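Local coordinates for thioredoxin-like protein (Klebsiella pneumoniae subsp. pneumoniae MGH 78578, PDB 3TY1) that is of unproven activity but belongs to a family of aldose 1-epimerase-like proteins and probably binds carbohydrate, at residues F33-K38 / L51-K56; Y119-H124 / I132-G137; T273-V278 / T313-G318; N236-S241 / D257-N262. One frame throughout, in Å; residues are numbered along the deposited sequence.

Contact 1 of 4, residues F33-K38 / L51-K56; sequences FSIEQK and LTIHSK
The carbonyl oxygen of Glu-36 is gripped twice: Thr-52 N donates to it at 2.8 Å, and a water that also bonds Thr-52 OG1 gives it a second proton. This is the middle of an antiparallel beta hairpin formed by strands 33-39 and 49-55, in the supersandwich of the galactose mutarotase clan. Glu-36 and Thr-52 form a hydrogen-bonded pair, completed by Glu-36 N to Thr-52 O; Ser-34 and His-54 make the other, with His-54 N reaching Ser-34 O at 2.8 Å. Between them sits the non-hydrogen-bonded pair Ile-35/Ile-53, where Ile-35 CA approaches Thr-52 O at 3.3 Å in a CA-H...O contact; Phe-33/Ser-55 and Gln-37/Leu-51 flank the two.

Ile-35, Leu-51 and Ile-53 share one face of the hairpin, with Ile-35 CG2 lying 4.0 Å from Leu-51 CD1. This apolar patch packs on strands 146-152 and 159-169, where Val-149 and Ile-159 meet Ile-35. The face carrying Ser-34, Glu-36, Thr-52 and His-54 is polar and hydrated. Glu-36 CG stands opposite the backbone N (chi1 -176°) and the extended chain runs toward the imidazole, yet OE1 stops 3.9 Å from His-54 NE2. A second water in the ring plane joins the two, weakly on the carboxylate side. The methyl CG2 of Thr-52 covers the imidazole, 3.5 Å above the centre of one ring face.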
# COMPACT_ATOMS: atom_id res chain seq x y z
N PHE A 33 -13.80 -30.70 -17.50
CA PHE A 33 -13.09 -29.68 -16.78
C PHE A 33 -13.90 -28.38 -16.70
O PHE A 33 -14.91 -28.19 -17.40
CB PHE A 33 -11.74 -29.39 -17.47
CG PHE A 33 -11.84 -28.81 -18.84
CD1 PHE A 33 -11.93 -27.42 -19.01
CD2 PHE A 33 -11.83 -29.61 -19.95
CE1 PHE A 33 -12.03 -26.87 -20.28
CE2 PHE A 33 -11.91 -29.05 -21.25
CZ PHE A 33 -12.01 -27.69 -21.40
N SER A 34 -13.45 -27.50 -15.84
CA SER A 34 -14.00 -26.15 -15.80
C SER A 34 -12.85 -25.21 -15.51
O SER A 34 -11.80 -25.66 -15.03
CB SER A 34 -15.08 -26.02 -14.74
OG SER A 34 -14.53 -26.14 -13.45
N ILE A 35 -13.02 -23.95 -15.88
CA ILE A 35 -12.02 -22.91 -15.62
C ILE A 35 -12.80 -21.79 -14.94
O ILE A 35 -13.84 -21.34 -15.48
CB ILE A 35 -11.31 -22.40 -16.91
CG1 ILE A 35 -10.76 -23.59 -17.71
CG2 ILE A 35 -10.19 -21.43 -16.54
CD1 ILE A 35 -10.27 -23.26 -19.13
N GLU A 36 -12.34 -21.38 -13.77
CA GLU A 36 -13.04 -20.40 -12.95
C GLU A 36 -12.13 -19.36 -12.34
O GLU A 36 -11.09 -19.69 -11.72
CB GLU A 36 -13.81 -21.11 -11.81
CG GLU A 36 -14.65 -20.13 -10.98
CD GLU A 36 -15.50 -20.78 -9.88
OE1 GLU A 36 -15.41 -22.00 -9.68
OE2 GLU A 36 -16.26 -20.03 -9.23
N GLN A 37 -12.56 -18.09 -12.49
CA GLN A 37 -11.95 -16.98 -11.80
C GLN A 37 -12.90 -16.57 -10.65
O GLN A 37 -14.11 -16.45 -10.84
CB GLN A 37 -11.67 -15.79 -12.71
CG GLN A 37 -11.02 -14.61 -11.99
CD GLN A 37 -10.43 -13.58 -12.92
OE1 GLN A 37 -9.24 -13.65 -13.22
NE2 GLN A 37 -11.24 -12.62 -13.38
N LYS A 38 -12.33 -16.37 -9.49
CA LYS A 38 -13.03 -16.01 -8.31
C LYS A 38 -12.35 -14.84 -7.63
O LYS A 38 -11.12 -14.87 -7.40
CB LYS A 38 -13.10 -17.26 -7.43
CG LYS A 38 -13.88 -17.13 -6.13
CD LYS A 38 -14.00 -18.49 -5.35
CE LYS A 38 -14.72 -19.59 -6.14
NZ LYS A 38 -15.13 -20.80 -5.33
N LEU A 51 -7.53 -18.05 -10.16
CA LEU A 51 -8.01 -18.59 -11.42
C LEU A 51 -7.61 -20.06 -11.40
O LEU A 51 -6.42 -20.38 -11.22
CB LEU A 51 -7.41 -17.82 -12.60
CG LEU A 51 -7.65 -18.28 -14.02
CD1 LEU A 51 -9.12 -18.31 -14.35
CD2 LEU A 51 -6.88 -17.28 -15.01
N THR A 52 -8.59 -20.93 -11.56
CA THR A 52 -8.41 -22.35 -11.39
C THR A 52 -8.89 -23.16 -12.58
O THR A 52 -10.02 -22.98 -13.05
CB THR A 52 -9.21 -22.83 -10.15
OG1 THR A 52 -8.86 -22.02 -9.00
CG2 THR A 52 -8.90 -24.31 -9.88
N ILE A 53 -8.06 -24.10 -13.03
CA ILE A 53 -8.50 -25.14 -13.94
C ILE A 53 -8.89 -26.34 -13.06
O ILE A 53 -8.04 -26.92 -12.39
CB ILE A 53 -7.39 -25.62 -14.88
CG1 ILE A 53 -6.92 -24.45 -15.77
CG2 ILE A 53 -7.93 -26.87 -15.69
CD1 ILE A 53 -5.61 -24.76 -16.60
N HIS A 54 -10.18 -26.69 -13.05
CA HIS A 54 -10.65 -27.85 -12.28
C HIS A 54 -10.77 -29.03 -13.23
O HIS A 54 -11.46 -28.94 -14.23
CB HIS A 54 -12.04 -27.62 -11.69
CG HIS A 54 -12.13 -26.50 -10.70
ND1 HIS A 54 -11.94 -26.68 -9.34
CD2 HIS A 54 -12.45 -25.18 -10.87
CE1 HIS A 54 -12.13 -25.53 -8.72
NE2 HIS A 54 -12.45 -24.60 -9.61
N SER A 55 -10.12 -30.14 -12.92
CA SER A 55 -10.20 -31.34 -13.72
C SER A 55 -10.96 -32.44 -12.98
O SER A 55 -10.84 -32.56 -11.75
CB SER A 55 -8.80 -31.82 -14.02
OG SER A 55 -8.17 -30.96 -14.94
N LYS A 56 -11.72 -33.25 -13.72
CA LYS A 56 -12.35 -34.39 -13.07
C LYS A 56 -11.27 -35.45 -12.75
O LYS A 56 -11.15 -35.86 -11.59
CB LYS A 56 -13.49 -34.99 -13.92
CG LYS A 56 -14.31 -36.06 -13.15
CD LYS A 56 -15.68 -36.34 -13.78
CE LYS A 56 -15.55 -36.88 -15.21
NZ LYS A 56 -16.86 -37.26 -15.81
O HOH W 1 -10.74 -20.21 -9.06
O HOH W 2 -12.74 -21.97 -8.28

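Contact 2 of 4, residues Y119-H124 / I132-G137; sequences YEWTGH and IYTLHG. With SO4 (sulfate ion), chain L.
Trp-121 turns CG between its backbone N and carbonyl carbon (chi1 72°), which swings the indole against Tyr-133 and Thr-134; His-136, with CG beside its backbone N and opposite the carbonyl carbon (chi1 -69°), brings its ring beside Gly-123. The indole is sandwiched. Tyr-133 presents the CD1 edge of its ring to one face in a T-shaped stack, planes at 83°, while Gly-137 CA lies over the opposite face, 3.9 Å from the centroid of the five-membered ring. In the indole plane NE1 donates to a lone pair of Thr-134 O at 2.8 Å, so the ring is fixed in rotation as well as tilt.

Farther on, His-136 N donates to Gly-123 O at 3.0 Å, backbone to backbone, and Gly-123 N gives a weak bond to the side-chain nitrogen ND1 of His-136. The imidazole's other nitrogen, NE2, donates to sulfate O3 at 2.6 Å, and Leu-135 CD1 covers one ring face. His-211 binds the same sulfate, probably picked up from the crystallisation liquor.

Thr-134 to Gly-137 form a type II beta turn, whose last residue packs on the tryptophan. Two histidines holding an anion in this way are consistent with a ligand pocket of the mutarotase-like fold, perhaps one for carbohydrate.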
# COMPACT_ATOMS: atom_id res chain seq x y z
N TYR A 119 11.31 -9.73 -12.27
CA TYR A 119 12.42 -9.92 -13.24
C TYR A 119 13.45 -8.81 -13.19
O TYR A 119 14.60 -9.00 -13.59
CB TYR A 119 11.87 -10.05 -14.66
CG TYR A 119 11.14 -11.34 -14.89
CD1 TYR A 119 9.82 -11.52 -14.47
CD2 TYR A 119 11.77 -12.42 -15.56
CE1 TYR A 119 9.15 -12.71 -14.67
CE2 TYR A 119 11.08 -13.63 -15.79
CZ TYR A 119 9.78 -13.77 -15.33
OH TYR A 119 9.08 -14.93 -15.54
N GLU A 120 13.07 -7.64 -12.69
CA GLU A 120 14.00 -6.50 -12.61
C GLU A 120 15.19 -6.84 -11.68
O GLU A 120 16.34 -6.43 -11.94
CB GLU A 120 13.25 -5.24 -12.19
CG GLU A 120 13.99 -3.96 -12.52
CD GLU A 120 13.34 -2.70 -11.96
OE1 GLU A 120 12.10 -2.62 -11.88
OE2 GLU A 120 14.10 -1.75 -11.64
N TRP A 121 14.92 -7.57 -10.61
CA TRP A 121 15.96 -8.16 -9.76
C TRP A 121 15.37 -9.34 -9.00
O TRP A 121 14.16 -9.57 -9.05
CB TRP A 121 16.59 -7.15 -8.78
CG TRP A 121 15.72 -6.75 -7.70
CD1 TRP A 121 15.63 -7.33 -6.47
CD2 TRP A 121 14.73 -5.73 -7.74
NE1 TRP A 121 14.66 -6.72 -5.74
CE2 TRP A 121 14.07 -5.75 -6.50
CE3 TRP A 121 14.33 -4.81 -8.71
CZ2 TRP A 121 13.02 -4.87 -6.19
CZ3 TRP A 121 13.29 -3.94 -8.42
CH2 TRP A 121 12.64 -3.98 -7.15
N THR A 122 16.22 -10.05 -8.27
CA THR A 122 15.82 -11.20 -7.49
C THR A 122 16.74 -11.38 -6.28
O THR A 122 17.70 -10.65 -6.09
CB THR A 122 15.84 -12.49 -8.36
OG1 THR A 122 15.03 -13.48 -7.75
CG2 THR A 122 17.31 -13.02 -8.58
N GLY A 123 16.42 -12.37 -5.46
CA GLY A 123 17.31 -12.79 -4.40
C GLY A 123 17.10 -12.11 -3.06
O GLY A 123 16.22 -11.24 -2.91
N HIS A 124 17.93 -12.48 -2.10
CA HIS A 124 17.84 -11.91 -0.75
C HIS A 124 18.02 -10.39 -0.81
O HIS A 124 18.68 -9.88 -1.71
CB HIS A 124 18.90 -12.50 0.17
CG HIS A 124 18.70 -13.94 0.49
ND1 HIS A 124 19.68 -14.71 1.06
CD2 HIS A 124 17.63 -14.76 0.32
CE1 HIS A 124 19.23 -15.93 1.26
NE2 HIS A 124 17.99 -15.98 0.82
N ILE A 132 16.61 0.11 -1.37
CA ILE A 132 16.39 -1.25 -0.88
C ILE A 132 15.96 -2.12 -2.04
O ILE A 132 14.92 -1.87 -2.63
CB ILE A 132 15.33 -1.30 0.21
CG1 ILE A 132 15.72 -0.44 1.42
CG2 ILE A 132 15.14 -2.75 0.69
CD1 ILE A 132 14.56 -0.23 2.44
N TYR A 133 16.74 -3.14 -2.34
CA TYR A 133 16.34 -4.18 -3.27
C TYR A 133 15.66 -5.21 -2.42
O TYR A 133 16.31 -5.88 -1.64
CB TYR A 133 17.57 -4.79 -3.94
CG TYR A 133 18.18 -3.87 -4.96
CD1 TYR A 133 17.70 -3.85 -6.26
CD2 TYR A 133 19.22 -3.00 -4.62
CE1 TYR A 133 18.24 -3.01 -7.22
CE2 TYR A 133 19.79 -2.16 -5.56
CZ TYR A 133 19.29 -2.16 -6.85
OH TYR A 133 19.83 -1.33 -7.78
N THR A 134 14.35 -5.34 -2.58
CA THR A 134 13.53 -6.17 -1.73
C THR A 134 13.56 -7.63 -2.16
O THR A 134 13.81 -7.94 -3.32
CB THR A 134 12.11 -5.62 -1.67
OG1 THR A 134 11.59 -5.55 -3.01
CG2 THR A 134 12.13 -4.20 -1.04
N LEU A 135 13.29 -8.52 -1.20
CA LEU A 135 13.36 -9.95 -1.39
C LEU A 135 12.60 -10.44 -2.63
O LEU A 135 11.36 -10.35 -2.71
CB LEU A 135 12.80 -10.69 -0.16
CG LEU A 135 12.76 -12.23 -0.22
CD1 LEU A 135 14.15 -12.84 -0.43
CD2 LEU A 135 12.16 -12.78 1.09
N HIS A 136 13.34 -11.00 -3.57
CA HIS A 136 12.77 -11.70 -4.74
C HIS A 136 12.00 -10.86 -5.73
O HIS A 136 11.18 -11.39 -6.49
CB HIS A 136 11.94 -12.94 -4.29
CG HIS A 136 12.79 -14.04 -3.75
ND1 HIS A 136 14.03 -14.32 -4.27
CD2 HIS A 136 12.57 -14.95 -2.76
CE1 HIS A 136 14.56 -15.34 -3.62
NE2 HIS A 136 13.69 -15.75 -2.70
N GLY A 137 12.30 -9.57 -5.78
CA GLY A 137 11.75 -8.72 -6.81
C GLY A 137 10.26 -8.46 -6.70
O GLY A 137 9.62 -8.63 -5.61
S SO4 L . 13.64 -18.08 0.36
O1 SO4 L . 12.41 -18.53 1.03
O2 SO4 L . 14.66 -19.16 0.37
O3 SO4 L . 13.37 -17.69 -1.02
O4 SO4 L . 14.14 -16.91 1.09

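Contact 3 of 4, residues T273-V278 / T313-G318; sequences TLAAVV and TGIEPG
Strands 273-278 and 313-318 run antiparallel, their N-to-C directions 175° apart, but at 8.5 Å between axes they are too far separated to be neighbours in one sheet. They belong to two layers stacked face to face, and the nearest CA atoms, those of Ala-275 and Ile-315, are 7.5 Å apart.

Ile-315 does most to bridge the gap. Its two branches divide the work: CG2, opposite the backbone N, meets Ala-275 CB at 3.9 Å, while CG1, beside that N (chi1 -61°), carries CD1 farther up to the opposing backbone. There CD1 lies 3.8 Å from Val-277 N and equally close to Ala-276 C. It also touches Val-277 CG1, at 4.1 Å, the two side chains meeting at a slant. Thr-313 adds its methyl, with CG2 4.3 Å from Val-277 CG2, and its hydroxyl is bonded to Trp-301 O of the neighbouring strand and to Tyr-249 OH. Phe-214 and Ile-288 continue the apolar packing around Ile-315.

Only carbon meets carbon between these side chains. The joint therefore rests on dispersion and on exclusion of water, as in the core of a beta sandwich, and has none of the directional bonding that would fix a strand-to-strand register.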
# COMPACT_ATOMS: atom_id res chain seq x y z
N THR A 273 17.54 -30.07 -19.00
CA THR A 273 17.88 -30.81 -17.80
C THR A 273 16.59 -31.13 -17.03
O THR A 273 15.52 -30.66 -17.40
CB THR A 273 18.89 -30.05 -16.95
OG1 THR A 273 19.44 -30.95 -15.98
CG2 THR A 273 18.25 -28.86 -16.27
N LEU A 274 16.72 -31.94 -15.98
CA LEU A 274 15.57 -32.46 -15.24
C LEU A 274 15.97 -32.58 -13.79
O LEU A 274 17.02 -33.14 -13.49
CB LEU A 274 15.16 -33.83 -15.82
CG LEU A 274 13.87 -34.53 -15.46
CD1 LEU A 274 12.67 -33.67 -15.82
CD2 LEU A 274 13.78 -35.89 -16.15
N ALA A 275 15.14 -32.04 -12.90
CA ALA A 275 15.33 -32.15 -11.46
C ALA A 275 14.02 -32.61 -10.84
O ALA A 275 12.91 -32.31 -11.36
CB ALA A 275 15.76 -30.81 -10.89
N ALA A 276 14.12 -33.30 -9.72
CA ALA A 276 12.91 -33.87 -9.10
C ALA A 276 13.05 -34.11 -7.59
O ALA A 276 14.16 -34.27 -7.07
CB ALA A 276 12.56 -35.19 -9.82
N VAL A 277 11.91 -34.10 -6.91
CA VAL A 277 11.80 -34.53 -5.54
C VAL A 277 10.85 -35.73 -5.56
O VAL A 277 9.81 -35.72 -6.21
CB VAL A 277 11.34 -33.45 -4.57
CG1 VAL A 277 10.04 -32.76 -5.03
CG2 VAL A 277 11.16 -34.06 -3.17
N VAL A 278 11.27 -36.80 -4.91
CA VAL A 278 10.50 -38.03 -4.88
C VAL A 278 10.40 -38.49 -3.43
O VAL A 278 11.28 -38.22 -2.61
CB VAL A 278 11.12 -39.09 -5.80
CG1 VAL A 278 11.26 -38.55 -7.23
CG2 VAL A 278 12.49 -39.57 -5.26
N THR A 313 10.48 -27.98 0.33
CA THR A 313 11.71 -27.84 -0.42
C THR A 313 11.45 -27.05 -1.68
O THR A 313 10.39 -27.15 -2.32
CB THR A 313 12.35 -29.24 -0.78
OG1 THR A 313 13.64 -29.04 -1.41
CG2 THR A 313 11.46 -30.03 -1.70
N GLY A 314 12.43 -26.23 -2.03
CA GLY A 314 12.39 -25.45 -3.27
C GLY A 314 13.33 -26.05 -4.26
O GLY A 314 14.51 -26.33 -3.89
N ILE A 315 12.86 -26.28 -5.48
CA ILE A 315 13.74 -26.66 -6.63
C ILE A 315 13.66 -25.43 -7.50
O ILE A 315 12.61 -25.14 -8.05
CB ILE A 315 13.23 -27.87 -7.39
CG1 ILE A 315 13.16 -29.09 -6.46
CG2 ILE A 315 14.15 -28.17 -8.58
CD1 ILE A 315 12.60 -30.36 -7.15
N GLU A 316 14.74 -24.65 -7.55
CA GLU A 316 14.67 -23.28 -8.05
C GLU A 316 15.61 -22.98 -9.19
O GLU A 316 16.73 -22.45 -8.99
CB GLU A 316 14.94 -22.32 -6.88
CG GLU A 316 14.20 -22.67 -5.58
CD GLU A 316 14.49 -21.74 -4.45
OE1 GLU A 316 15.21 -20.73 -4.65
OE2 GLU A 316 14.00 -22.03 -3.34
N PRO A 317 15.19 -23.32 -10.40
CA PRO A 317 16.04 -23.00 -11.53
C PRO A 317 16.04 -21.50 -11.76
O PRO A 317 15.01 -20.85 -11.57
CB PRO A 317 15.42 -23.77 -12.70
CG PRO A 317 14.11 -24.22 -12.23
CD PRO A 317 14.05 -24.16 -10.77
N GLY A 318 17.19 -20.96 -12.10
CA GLY A 318 17.29 -19.54 -12.27
C GLY A 318 18.43 -19.08 -13.13
O GLY A 318 19.29 -19.89 -13.55

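Contact 4 of 4, residues N236-S241 / D257-N262; sequences NDYAKS and DEMVFN
Ala-239 is the bump here: its methyl drops from the helix-like turn at 237-241, which lacks regular helical bonding, into a hollow floored by Val-260 O and walled by Met-259 CB and Phe-261 CE1. Ala-239 CB comes within 3.4 Å of Val-260 O. The small side chain is consistent with the close approach of the turn to strand 259-265, with Ala-239 O 3.3 Å from Phe-261 CE1.

On the other flank the knob is reversed. Met-259, a selenomethionine, sends an extended chain out from the strand (chi2 -176°, chi3 179°), and its methyl CE enters a notch between Tyr-238 and Ser-241. CE sits over one face of the Tyr-238 ring, 4.0 Å from the centroid, and 3.3 Å from Ser-241 OG. Tyr-238 and Met-259 cross at about a right angle, a Met-aromatic contact with selenium oblique to the ring. At the ring's edge, Glu-258 O lies in plane, 3.1 Å from Tyr-238 CE2.

Asn-236 OD1 accepts from Ala-239 N in an Asx motif and takes a water's proton. The turn is thus held to the strand chiefly by apolar and CH-pi packing, with that water bridging Asn-236 to Val-260 N and the Tyr-238 hydroxyl bonded to Phe-256 O just before the segment.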
# COMPACT_ATOMS: atom_id res chain seq x y z
N ASN A 236 25.90 -21.17 2.52
CA ASN A 236 26.61 -20.55 3.65
C ASN A 236 27.23 -21.64 4.55
O ASN A 236 27.12 -22.83 4.25
CB ASN A 236 25.65 -19.63 4.43
CG ASN A 236 24.39 -20.37 4.96
OD1 ASN A 236 24.33 -21.60 4.99
ND2 ASN A 236 23.40 -19.61 5.40
N ASP A 237 27.88 -21.22 5.63
CA ASP A 237 28.54 -22.14 6.55
C ASP A 237 27.58 -23.13 7.21
O ASP A 237 27.92 -24.31 7.40
CB ASP A 237 29.31 -21.35 7.63
CG ASP A 237 30.58 -20.67 7.09
OD1 ASP A 237 31.14 -21.10 6.05
OD2 ASP A 237 31.02 -19.68 7.71
N TYR A 238 26.37 -22.67 7.49
CA TYR A 238 25.39 -23.50 8.13
C TYR A 238 25.02 -24.68 7.26
O TYR A 238 24.81 -25.76 7.79
CB TYR A 238 24.15 -22.69 8.49
CG TYR A 238 23.09 -23.50 9.19
CD1 TYR A 238 23.25 -23.91 10.51
CD2 TYR A 238 21.89 -23.84 8.54
CE1 TYR A 238 22.27 -24.66 11.17
CE2 TYR A 238 20.91 -24.59 9.19
CZ TYR A 238 21.10 -24.99 10.52
OH TYR A 238 20.13 -25.72 11.16
N ALA A 239 24.97 -24.49 5.94
CA ALA A 239 24.64 -25.59 5.03
C ALA A 239 25.79 -26.61 4.83
O ALA A 239 25.56 -27.68 4.27
CB ALA A 239 24.17 -25.06 3.69
N LYS A 240 27.00 -26.30 5.27
CA LYS A 240 28.13 -27.23 5.07
C LYS A 240 27.83 -28.61 5.65
O LYS A 240 28.18 -29.59 5.04
CB LYS A 240 29.43 -26.70 5.68
CG LYS A 240 30.16 -25.65 4.84
CD LYS A 240 31.30 -25.00 5.67
CE LYS A 240 32.26 -24.19 4.81
NZ LYS A 240 33.42 -23.66 5.58
N SER A 241 27.18 -28.69 6.82
CA SER A 241 26.92 -29.99 7.45
C SER A 241 25.96 -30.92 6.67
O SER A 241 26.01 -32.14 6.83
CB SER A 241 26.46 -29.82 8.91
OG SER A 241 25.08 -29.70 9.01
N ASP A 257 15.62 -24.66 10.56
CA ASP A 257 15.51 -23.49 9.70
C ASP A 257 15.60 -23.92 8.22
O ASP A 257 14.61 -24.35 7.66
CB ASP A 257 16.52 -22.37 10.03
CG ASP A 257 16.25 -21.08 9.20
OD1 ASP A 257 15.06 -20.70 9.03
OD2 ASP A 257 17.18 -20.44 8.73
N GLU A 258 16.77 -23.81 7.62
CA GLU A 258 16.96 -24.21 6.23
C GLU A 258 18.42 -24.47 5.90
O GLU A 258 19.34 -23.95 6.58
CB GLU A 258 16.44 -23.12 5.27
CG GLU A 258 17.20 -21.80 5.34
CD GLU A 258 16.64 -20.73 4.45
OE1 GLU A 258 15.39 -20.56 4.42
OE2 GLU A 258 17.44 -20.01 3.82
N MSE A 259 18.63 -25.27 4.86
CA MSE A 259 19.97 -25.40 4.26
C MSE A 259 19.76 -25.24 2.76
O MSE A 259 18.85 -25.85 2.18
CB MSE A 259 20.65 -26.72 4.64
CG MSE A 259 21.05 -26.76 6.06
SE MSE A 259 22.01 -28.37 6.50
CE MSE A 259 22.31 -27.97 8.38
N VAL A 260 20.54 -24.35 2.16
CA VAL A 260 20.43 -24.08 0.75
C VAL A 260 21.73 -24.50 0.08
O VAL A 260 22.78 -24.37 0.70
CB VAL A 260 20.16 -22.59 0.51
CG1 VAL A 260 20.18 -22.28 -0.98
CG2 VAL A 260 18.78 -22.25 1.12
N PHE A 261 21.62 -25.03 -1.16
CA PHE A 261 22.76 -25.48 -1.94
C PHE A 261 22.68 -24.90 -3.33
O PHE A 261 21.58 -24.80 -3.96
CB PHE A 261 22.83 -27.01 -1.98
CG PHE A 261 22.95 -27.62 -0.60
CD1 PHE A 261 24.19 -27.75 0.01
CD2 PHE A 261 21.82 -28.00 0.10
CE1 PHE A 261 24.30 -28.27 1.31
CE2 PHE A 261 21.92 -28.53 1.39
CZ PHE A 261 23.16 -28.68 1.98
N ASN A 262 23.85 -24.47 -3.80
CA ASN A 262 23.99 -23.91 -5.12
C ASN A 262 24.52 -24.95 -6.06
O ASN A 262 25.61 -25.48 -5.82
CB ASN A 262 24.93 -22.73 -5.07
CG ASN A 262 24.39 -21.59 -4.24
OD1 ASN A 262 23.19 -21.27 -4.30
ND2 ASN A 262 25.28 -20.93 -3.50
O HOH W 3 21.85 -22.41 3.90

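From the N terminus, contact 1 comes first and closes a short hairpin in the six-stranded sheet that packs on strands 146-152 and 159-169. Contact 2 follows, folding the 119-124 loop back on 132-137 around the little hairpin of 126-128 and 131-133. Next, contact 4 closes the all-loop excursion between strands 231-234 and 259-265, and contact 3 then joins 273-278 to 313-318, linking the ten-stranded sheet to the mixed one. All four are in series; none nests or crosses. Contact 1 stands apart, its centre about 26 Å from that of contact 3 and farther from the other two, whereas contacts 2, 3 and 4 cluster without touching, nearest atoms about 5 to 6 Å apart.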